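Local coordinates for cell surface protein (Faecalibacterium prausnitzii A2-165, PDB 4GT6) that is of unknown function but probably binds other proteins at the bacterial cell surface through this leucine-rich repeat part of a longer extracellular chain, at residues I311-D317 against E334-A340; I325-A331 against I348-S354. All blocks are in the same frame, centred on the assembly; numbering follows the deposited sequence. Where two conformers were deposited one is given.

Interaction 1 of 2, residues I311-D317 against E334-A340; sequences ISLKSID and EQLERIA
The carbonyl oxygen of Lys-314 is gripped by two consecutive amides of the next coil: Glu-337 N lies 2.8 Å from Lys-314 O, and Arg-338 N follows at 3.2 Å, close to the plane of that carbonyl. From this fork the two strands run on in parallel, only 1° apart. Ile-316 bonds with both its backbone groups to the neighbouring strand, its N to Arg-338 O and its O to Ala-340 N, the residues flanking Ile-339. On the face that carries Ser-315, Asp-317 and Arg-338, the arginine chain stretches from CG to NE and turns its guanidinium edge to both partners on the other strand. Arg-338 NH1 meets Ser-315 OG at 2.7 Å, nearly in the guanidinium plane, and the same nitrogen reaches Asp-317 OD1 in an almost straight bond. Arg-338 NH2 completes an end-on salt bridge to Asp-317 OD2, also 2.7 Å long, on the syn side of the carboxylate. The guanidinium and carboxylate planes are turned 44° against each other, and NH1 comes to OD1 from above the carboxylate plane. Such a ladder of short parallel strands is the stacking of successive coils in a BspA-type leucine-rich repeat solenoid; strand 361-364 continues it, and its Glu-363 pairs with Arg-338 NE. The opposite face is apolar. Ile-316 and Ile-339 run alongside each other in the same direction, with Ile-316 CG2 tight against Ile-339 CD1 at 3.5 Å. Leu-336, its CG anti to the backbone N (chi1 -177°), brings CD1 to within 3.8 Å of Ile-316 CG2. Before the strands the coils part slightly, and a water bridges them, donating to Leu-313 O and accepting from Gln-335 N.

Interaction 2 of 2, residues I325-A331 against I348-S354; sequences ILDDAFA and IPESAFS
Ser-351 OG is the polar hub between the two loops, donating to Asp-327 OD1 at 2.6 Å and accepting from Asp-328 N at 3.1 Å. The carboxylate oxygen offers its anti lone pair, the one turned away from OD2. The serine hydroxyl reaches both partners because chi1 of 72° sets OG between its own backbone N and carbonyl carbon. A water accepts from Ser-351 N and makes a weak bond to Asp-327 OD1. Farther along, Phe-330 N donates to Ala-352 O at 2.8 Å, close to the carbonyl plane. Both loops are turns of successive coils in the leucine-rich repeat solenoid, and residues 325-331 bend twice, through a type II turn from Leu-326 to Ala-329 and a type I turn from Asp-328 to Ala-331. In the neighbouring coil, Ser-354 N and Ser-354 OG both bond to Ser-351 O from one face of its plane, and that hydroxyl also sits 3.4 Å from the methyl CB of Ala-331. The equivalent phenylalanines follow one another in file. Phe-330 and Phe-353 extend in a common direction with their rings only 6° from parallel, but the planes are slid so far that they barely overlap, and the contact narrows to Phe-330 CD2 against Phe-353 CE1 at 3.5 Å. Phe-307, from the preceding coil, meets the Phe-330 ring in turn. At the other end of the loops Ile-325 reaches Ala-352 CB through CG2, at 3.9 Å, while the Pro-349 ring crosses the side chain of Asp-327.

Interactions 1 and 2 join the same pair of neighbouring coils at different points of the solenoid's cross-section, their segments alternating along the chain. Residues 311-317 and 334-340 form a strand ladder, with a charged outer face and an apolar inner one; residues 325-331 and 348-354 are turns, tied chiefly through a serine hydroxyl and one backbone bond. Charge pairing thus belongs to the strand surface, whereas the turns rely on neutral donors and a single carboxylate. Their apolar sides meet in the core: Ile-339 CD1 packs on Phe-353 CE1 at 3.5 Å, and Ile-316 CD1 touches Phe-330 CE1 at 3.7 Å.

Interaction 1 of 2, residues I311-D317 against E334-A340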
ATOM      1  N   ILE A 311     -21.043  -0.193  10.547  1.00 23.13           N
ATOM      2  CA  ILE A 311     -22.146  -1.020  11.038  1.00 25.43           C
ATOM      3  C   ILE A 311     -22.750  -0.568  12.399  1.00 31.83           C
ATOM      4  O   ILE A 311     -23.769  -1.134  12.783  1.00 33.92           O
ATOM      5  CB  ILE A 311     -21.736  -2.531  11.040  1.00 29.29           C
ATOM      6  CG1 ILE A 311     -20.530  -2.836  11.971  1.00 29.38           C
ATOM      7  CG2 ILE A 311     -21.467  -3.014   9.603  1.00 29.98           C
ATOM      8  CD1 ILE A 311     -20.433  -4.318  12.451  1.00 36.19           C
ATOM      9  N   SER A 312     -22.189   0.447  13.085  1.00 28.15           N
ATOM     10  CA  SER A 312     -22.753   0.969  14.350  1.00 28.25           C
ATOM     11  C   SER A 312     -23.434   2.317  14.138  1.00 30.60           C
ATOM     12  O   SER A 312     -24.061   2.847  15.056  1.00 32.01           O
ATOM     13  CB  SER A 312     -21.676   1.118  15.420  1.00 27.85           C
ATOM     14  OG  SER A 312     -21.323  -0.160  15.902  1.00 34.41           O
ATOM     15  N   LEU A 313     -23.325   2.867  12.934  1.00 25.71           N
ATOM     16  CA  LEU A 313     -23.925   4.150  12.607  1.00 25.71           C
ATOM     17  C   LEU A 313     -25.444   4.027  12.605  1.00 27.65           C
ATOM     18  O   LEU A 313     -25.974   3.244  11.829  1.00 27.94           O
ATOM     19  CB  LEU A 313     -23.415   4.590  11.237  1.00 26.21           C
ATOM     20  CG  LEU A 313     -23.413   6.065  10.946  1.00 32.36           C
ATOM     21  CD1 LEU A 313     -22.734   6.855  12.094  1.00 32.71           C
ATOM     22  CD2 LEU A 313     -22.671   6.330   9.622  1.00 33.54           C
ATOM     23  N   LYS A 314     -26.133   4.752  13.490  1.00 23.57           N
ATOM     24  CA  LYS A 314     -27.608   4.671  13.581  1.00 24.94           C
ATOM     25  C   LYS A 314     -28.320   5.898  12.993  1.00 30.24           C
ATOM     26  O   LYS A 314     -29.427   5.778  12.469  1.00 28.96           O
ATOM     27  CB  LYS A 314     -28.047   4.516  15.044  1.00 28.18           C
ATOM     28  CG  LYS A 314     -27.996   3.080  15.557  1.00 41.82           C
ATOM     29  CD  LYS A 314     -28.613   2.945  16.953  1.00 54.33           C
ATOM     30  CE  LYS A 314     -30.128   2.893  16.946  1.00 68.40           C
ATOM     31  NZ  LYS A 314     -30.695   2.929  18.320  1.00 78.61           N
ATOM     32  N   SER A 315     -27.722   7.082  13.175  1.00 28.28           N
ATOM     33  CA  SER A 315     -28.280   8.357  12.744  1.00 29.28           C
ATOM     34  C   SER A 315     -27.158   9.248  12.246  1.00 33.90           C
ATOM     35  O   SER A 315     -26.057   9.224  12.813  1.00 34.82           O
ATOM     36  CB  SER A 315     -29.011   9.021  13.909  1.00 34.38           C
ATOM     37  OG  SER A 315     -29.575  10.269  13.545  1.00 45.71           O
ATOM     38  N   ILE A 316     -27.408   9.991  11.166  1.00 28.23           N
ATOM     39  CA  ILE A 316     -26.399  10.900  10.621  1.00 27.28           C
ATOM     40  C   ILE A 316     -27.106  12.108   9.989  1.00 29.34           C
ATOM     41  O   ILE A 316     -28.145  11.961   9.343  1.00 27.22           O
ATOM     42  CB  ILE A 316     -25.392  10.192   9.659  1.00 30.40           C
ATOM     43  CG1 ILE A 316     -24.184  11.106   9.307  1.00 30.89           C
ATOM     44  CG2 ILE A 316     -26.058   9.605   8.414  1.00 31.49           C
ATOM     45  CD1 ILE A 316     -22.949  10.385   8.869  1.00 37.63           C
ATOM     46  N   ASP A 317     -26.549  13.301  10.225  1.00 26.24           N
ATOM     47  CA  ASP A 317     -27.064  14.559   9.695  1.00 25.96           C
ATOM     48  C   ASP A 317     -26.062  15.080   8.677  1.00 26.45           C
ATOM     49  O   ASP A 317     -24.948  15.446   9.048  1.00 25.56           O
ATOM     50  CB  ASP A 317     -27.296  15.566  10.827  1.00 28.14           C
ATOM     51  CG  ASP A 317     -28.458  15.169  11.715  1.00 40.49           C
ATOM     52  OD1 ASP A 317     -28.250  14.349  12.634  1.00 42.65           O
ATOM     53  OD2 ASP A 317     -29.582  15.621  11.452  1.00 45.10           O
ATOM     54  N   GLU A 334     -25.692  -1.345   8.015  0.50 28.44           N
ATOM     55  CA  GLU A 334     -26.807  -2.220   8.408  0.50 29.80           C
ATOM     56  C   GLU A 334     -27.661  -1.694   9.582  0.50 34.32           C
ATOM     57  O   GLU A 334     -28.788  -2.160   9.740  0.50 35.85           O
ATOM     58  CB  GLU A 334     -26.285  -3.640   8.741  0.50 31.91           C
ATOM     59  CG  GLU A 334     -25.183  -3.695   9.792  0.50 37.44           C
ATOM     60  CD  GLU A 334     -24.511  -5.038  10.018  0.50 49.44           C
ATOM     61  OE1 GLU A 334     -23.912  -5.590   9.066  0.50 39.57           O
ATOM     62  OE2 GLU A 334     -24.504  -5.491  11.183  0.50 39.10           O
ATOM     63  N   GLN A 335     -27.140  -0.754  10.396  1.00 29.60           N
ATOM     64  CA  GLN A 335     -27.867  -0.226  11.557  0.50 29.87           C
ATOM     65  C   GLN A 335     -28.346   1.215  11.338  1.00 32.41           C
ATOM     66  O   GLN A 335     -29.010   1.785  12.212  1.00 32.04           O
ATOM     67  CB  GLN A 335     -26.993  -0.303  12.823  0.50 30.76           C
ATOM     68  CG  GLN A 335     -26.943  -1.692  13.469  0.80 42.07           C
ATOM     69  CD  GLN A 335     -26.086  -1.707  14.719  0.80 65.96           C
ATOM     70  OE1 GLN A 335     -26.298  -0.945  15.674  0.80 59.84           O
ATOM     71  NE2 GLN A 335     -25.078  -2.573  14.735  0.80 64.17           N
ATOM     72  N   LEU A 336     -28.031   1.811  10.170  1.00 27.80           N
ATOM     73  CA  LEU A 336     -28.432   3.182   9.854  1.00 26.26           C
ATOM     74  C   LEU A 336     -29.946   3.266   9.700  1.00 30.43           C
ATOM     75  O   LEU A 336     -30.493   2.632   8.803  1.00 31.40           O
ATOM     76  CB  LEU A 336     -27.708   3.671   8.587  1.00 24.86           C
ATOM     77  CG  LEU A 336     -27.946   5.116   8.140  1.00 27.84           C
ATOM     78  CD1 LEU A 336     -27.425   6.130   9.193  1.00 27.85           C
ATOM     79  CD2 LEU A 336     -27.255   5.366   6.805  1.00 26.86           C
ATOM     80  N   GLU A 337     -30.619   3.998  10.615  1.00 27.81           N
ATOM     81  CA  GLU A 337     -32.091   4.139  10.646  1.00 30.14           C
ATOM     82  C   GLU A 337     -32.556   5.479  10.131  1.00 34.25           C
ATOM     83  O   GLU A 337     -33.624   5.569   9.527  1.00 34.99           O
ATOM     84  CB  GLU A 337     -32.639   3.999  12.089  1.00 33.04           C
ATOM     85  CG  GLU A 337     -32.399   2.667  12.772  1.00 47.03           C
ATOM     86  CD  GLU A 337     -32.680   2.639  14.268  1.00 73.81           C
ATOM     87  OE1 GLU A 337     -32.920   3.716  14.864  1.00 76.02           O
ATOM     88  OE2 GLU A 337     -32.637   1.532  14.851  1.00 66.05           O
ATOM     89  N   ARG A 338     -31.782   6.534  10.433  1.00 29.84           N
ATOM     90  CA  ARG A 338     -32.141   7.902  10.124  1.00 29.22           C
ATOM     91  C   ARG A 338     -31.023   8.638   9.409  1.00 29.80           C
ATOM     92  O   ARG A 338     -29.863   8.574   9.823  1.00 26.30           O
ATOM     93  CB  ARG A 338     -32.486   8.642  11.430  1.00 30.46           C
ATOM     94  CG  ARG A 338     -32.997  10.073  11.254  1.00 37.70           C
ATOM     95  CD  ARG A 338     -32.879  10.854  12.548  1.00 40.68           C
ATOM     96  NE  ARG A 338     -32.895  12.292  12.298  1.00 44.52           N
ATOM     97  CZ  ARG A 338     -31.814  13.066  12.256  1.00 54.96           C
ATOM     98  NH1 ARG A 338     -30.612  12.554  12.497  1.00 36.37           N
ATOM     99  NH2 ARG A 338     -31.929  14.363  12.004  1.00 45.52           N
ATOM    100  N   ILE A 339     -31.390   9.381   8.366  1.00 28.02           N
ATOM    101  CA  ILE A 339     -30.435  10.234   7.662  1.00 26.94           C
ATOM    102  C   ILE A 339     -31.129  11.537   7.280  1.00 30.16           C
ATOM    103  O   ILE A 339     -32.220  11.514   6.715  1.00 31.47           O
ATOM    104  CB  ILE A 339     -29.713   9.559   6.455  1.00 29.76           C
ATOM    105  CG1 ILE A 339     -28.666  10.544   5.828  1.00 29.94           C
ATOM    106  CG2 ILE A 339     -30.702   9.019   5.409  1.00 30.90           C
ATOM    107  CD1 ILE A 339     -27.465   9.920   5.248  1.00 36.00           C
ATOM    108  N   ALA A 340     -30.513  12.665   7.636  1.00 26.94           N
ATOM    109  CA  ALA A 340     -31.028  13.982   7.245  1.00 27.08           C
ATOM    110  C   ALA A 340     -30.244  14.433   6.012  1.00 28.73           C
ATOM    111  O   ALA A 340     -29.016  14.493   6.057  1.00 26.59           O
ATOM    112  CB  ALA A 340     -30.898  14.979   8.386  1.00 28.06           C
TER
HETATM  113  O   HOH W   1     -24.914   1.248  10.443  1.00 25.53           O

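Interaction 2 of 2, residues I325-A331 against I348-S354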
ATOM      1  N   ILE A 325     -23.305  12.835  -2.788  1.00 20.48           N
ATOM      2  CA  ILE A 325     -22.999  11.687  -1.940  1.00 19.90           C
ATOM      3  C   ILE A 325     -22.595  10.620  -2.948  1.00 25.48           C
ATOM      4  O   ILE A 325     -23.447  10.173  -3.708  1.00 26.03           O
ATOM      5  CB  ILE A 325     -24.242  11.319  -1.077  1.00 23.41           C
ATOM      6  CG1 ILE A 325     -24.629  12.466  -0.113  1.00 22.61           C
ATOM      7  CG2 ILE A 325     -24.036   9.987  -0.331  1.00 25.81           C
ATOM      8  CD1 ILE A 325     -25.994  12.241   0.666  1.00 26.60           C
ATOM      9  N   LEU A 326     -21.305  10.275  -3.020  1.00 19.61           N
ATOM     10  CA  LEU A 326     -20.830   9.392  -4.082  1.00 20.29           C
ATOM     11  C   LEU A 326     -21.094   7.897  -3.833  1.00 21.99           C
ATOM     12  O   LEU A 326     -21.682   7.510  -2.823  1.00 20.88           O
ATOM     13  CB  LEU A 326     -19.334   9.655  -4.376  1.00 20.71           C
ATOM     14  CG  LEU A 326     -18.962  11.086  -4.854  1.00 26.94           C
ATOM     15  CD1 LEU A 326     -17.490  11.135  -5.308  1.00 27.86           C
ATOM     16  CD2 LEU A 326     -19.859  11.549  -6.006  1.00 30.12           C
ATOM     17  N   ASP A 327     -20.698   7.062  -4.803  1.00 20.51           N
ATOM     18  CA  ASP A 327     -20.944   5.615  -4.780  1.00 21.42           C
ATOM     19  C   ASP A 327     -20.516   4.958  -3.469  1.00 23.47           C
ATOM     20  O   ASP A 327     -19.463   5.280  -2.932  1.00 21.69           O
ATOM     21  CB  ASP A 327     -20.223   4.934  -5.947  1.00 24.57           C
ATOM     22  CG  ASP A 327     -20.999   5.012  -7.255  1.00 41.89           C
ATOM     23  OD1 ASP A 327     -22.059   4.355  -7.360  1.00 47.01           O
ATOM     24  OD2 ASP A 327     -20.528   5.686  -8.177  1.00 46.24           O
ATOM     25  N   ASP A 328     -21.374   4.069  -2.932  1.00 20.80           N
ATOM     26  CA  ASP A 328     -21.107   3.294  -1.724  1.00 20.99           C
ATOM     27  C   ASP A 328     -20.804   4.150  -0.467  1.00 23.11           C
ATOM     28  O   ASP A 328     -20.278   3.605   0.495  1.00 22.78           O
ATOM     29  CB  ASP A 328     -19.911   2.338  -1.978  1.00 22.85           C
ATOM     30  CG  ASP A 328     -20.168   1.221  -2.963  1.00 38.12           C
ATOM     31  OD1 ASP A 328     -21.359   0.920  -3.228  1.00 36.42           O
ATOM     32  OD2 ASP A 328     -19.183   0.602  -3.425  1.00 44.73           O
ATOM     33  N   ALA A 329     -21.174   5.450  -0.440  1.00 19.17           N
ATOM     34  CA  ALA A 329     -20.886   6.315   0.714  1.00 18.21           C
ATOM     35  C   ALA A 329     -21.357   5.704   2.056  1.00 20.49           C
ATOM     36  O   ALA A 329     -20.655   5.858   3.052  1.00 19.71           O
ATOM     37  CB  ALA A 329     -21.500   7.686   0.529  1.00 18.04           C
ATOM     38  N   PHE A 330     -22.507   5.017   2.073  1.00 18.46           N
ATOM     39  CA  PHE A 330     -23.022   4.363   3.290  1.00 20.43           C
ATOM     40  C   PHE A 330     -23.301   2.882   3.037  1.00 26.57           C
ATOM     41  O   PHE A 330     -24.131   2.294   3.733  1.00 26.49           O
ATOM     42  CB  PHE A 330     -24.299   5.068   3.794  1.00 22.79           C
ATOM     43  CG  PHE A 330     -24.033   6.476   4.262  1.00 23.11           C
ATOM     44  CD1 PHE A 330     -23.642   6.727   5.578  1.00 24.13           C
ATOM     45  CD2 PHE A 330     -24.104   7.547   3.374  1.00 23.18           C
ATOM     46  CE1 PHE A 330     -23.401   8.031   6.014  1.00 24.25           C
ATOM     47  CE2 PHE A 330     -23.850   8.849   3.805  1.00 23.81           C
ATOM     48  CZ  PHE A 330     -23.521   9.086   5.125  1.00 22.58           C
ATOM     49  N   ALA A 331     -22.616   2.268   2.055  1.00 24.15           N
ATOM     50  CA  ALA A 331     -22.863   0.856   1.716  1.00 25.44           C
ATOM     51  C   ALA A 331     -22.545  -0.064   2.888  1.00 29.72           C
ATOM     52  O   ALA A 331     -21.451   0.005   3.453  1.00 28.16           O
ATOM     53  CB  ALA A 331     -22.047   0.445   0.498  1.00 26.20           C
ATOM     54  N   ILE A 348     -27.039  11.410  -5.866  1.00 22.41           N
ATOM     55  CA  ILE A 348     -26.978  10.264  -4.934  1.00 22.26           C
ATOM     56  C   ILE A 348     -27.115   8.990  -5.773  1.00 27.70           C
ATOM     57  O   ILE A 348     -28.239   8.623  -6.118  1.00 29.27           O
ATOM     58  CB  ILE A 348     -28.035  10.257  -3.762  1.00 25.20           C
ATOM     59  CG1 ILE A 348     -28.101  11.589  -2.974  1.00 24.31           C
ATOM     60  CG2 ILE A 348     -27.792   9.055  -2.813  1.00 26.00           C
ATOM     61  CD1 ILE A 348     -29.336  11.731  -2.055  1.00 26.48           C
ATOM     62  N   PRO A 349     -26.009   8.292  -6.109  1.00 25.68           N
ATOM     63  CA  PRO A 349     -26.145   7.015  -6.840  1.00 25.52           C
ATOM     64  C   PRO A 349     -26.873   5.983  -5.976  1.00 28.81           C
ATOM     65  O   PRO A 349     -26.804   6.073  -4.751  1.00 26.33           O
ATOM     66  CB  PRO A 349     -24.696   6.586  -7.115  1.00 26.91           C
ATOM     67  CG  PRO A 349     -23.842   7.712  -6.718  1.00 31.43           C
ATOM     68  CD  PRO A 349     -24.600   8.570  -5.767  1.00 26.67           C
ATOM     69  N   GLU A 350     -27.568   5.006  -6.601  1.00 27.58           N
ATOM     70  CA  GLU A 350     -28.297   3.956  -5.881  0.50 28.35           C
ATOM     71  C   GLU A 350     -27.377   3.200  -4.896  1.00 32.06           C
ATOM     72  O   GLU A 350     -27.820   2.786  -3.826  1.00 32.22           O
ATOM     73  CB  GLU A 350     -28.922   2.974  -6.883  0.50 31.24           C
ATOM     74  CG  GLU A 350     -30.040   2.122  -6.306  0.50 42.81           C
ATOM     75  CD  GLU A 350     -30.547   1.005  -7.200  0.50 60.96           C
ATOM     76  OE1 GLU A 350     -30.304   1.055  -8.428  0.50 50.45           O
ATOM     77  OE2 GLU A 350     -31.195   0.074  -6.667  0.50 51.02           O
ATOM     78  N   SER A 351     -26.084   3.042  -5.239  1.00 27.99           N
ATOM     79  CA  SER A 351     -25.160   2.291  -4.374  1.00 26.64           C
ATOM     80  C   SER A 351     -24.822   3.023  -3.056  1.00 27.78           C
ATOM     81  O   SER A 351     -24.345   2.377  -2.123  1.00 26.44           O
ATOM     82  CB  SER A 351     -23.869   1.978  -5.116  1.00 27.67           C
ATOM     83  OG  SER A 351     -23.134   3.181  -5.265  1.00 29.38           O
ATOM     84  N   ALA A 352     -25.069   4.349  -2.972  1.00 24.46           N
ATOM     85  CA  ALA A 352     -24.727   5.122  -1.769  1.00 23.85           C
ATOM     86  C   ALA A 352     -25.427   4.568  -0.513  1.00 28.21           C
ATOM     87  O   ALA A 352     -24.829   4.571   0.558  1.00 26.80           O
ATOM     88  CB  ALA A 352     -25.078   6.590  -1.967  1.00 24.14           C
ATOM     89  N   PHE A 353     -26.650   4.044  -0.654  1.00 26.18           N
ATOM     90  CA  PHE A 353     -27.383   3.501   0.490  1.00 27.30           C
ATOM     91  C   PHE A 353     -27.714   2.017   0.283  1.00 34.49           C
ATOM     92  O   PHE A 353     -28.718   1.531   0.809  1.00 36.34           O
ATOM     93  CB  PHE A 353     -28.647   4.350   0.763  1.00 29.36           C
ATOM     94  CG  PHE A 353     -28.282   5.733   1.252  1.00 29.08           C
ATOM     95  CD1 PHE A 353     -27.903   5.944   2.576  1.00 30.34           C
ATOM     96  CD2 PHE A 353     -28.254   6.812   0.379  1.00 29.37           C
ATOM     97  CE1 PHE A 353     -27.526   7.208   3.019  1.00 29.62           C
ATOM     98  CE2 PHE A 353     -27.872   8.084   0.823  1.00 31.19           C
ATOM     99  CZ  PHE A 353     -27.498   8.270   2.135  1.00 28.80           C
ATOM    100  N   SER A 354     -26.835   1.280  -0.438  1.00 31.58           N
ATOM    101  CA  SER A 354     -27.011  -0.152  -0.680  1.00 32.64           C
ATOM    102  C   SER A 354     -26.757  -0.921   0.611  1.00 35.51           C
ATOM    103  O   SER A 354     -25.933  -0.501   1.423  1.00 33.30           O
ATOM    104  CB  SER A 354     -26.089  -0.638  -1.796  1.00 36.36           C
ATOM    105  OG  SER A 354     -24.727  -0.354  -1.522  1.00 44.22           O
TER
HETATM  106  O   HOH W   2     -25.251   3.167  -7.994  1.00 33.48           O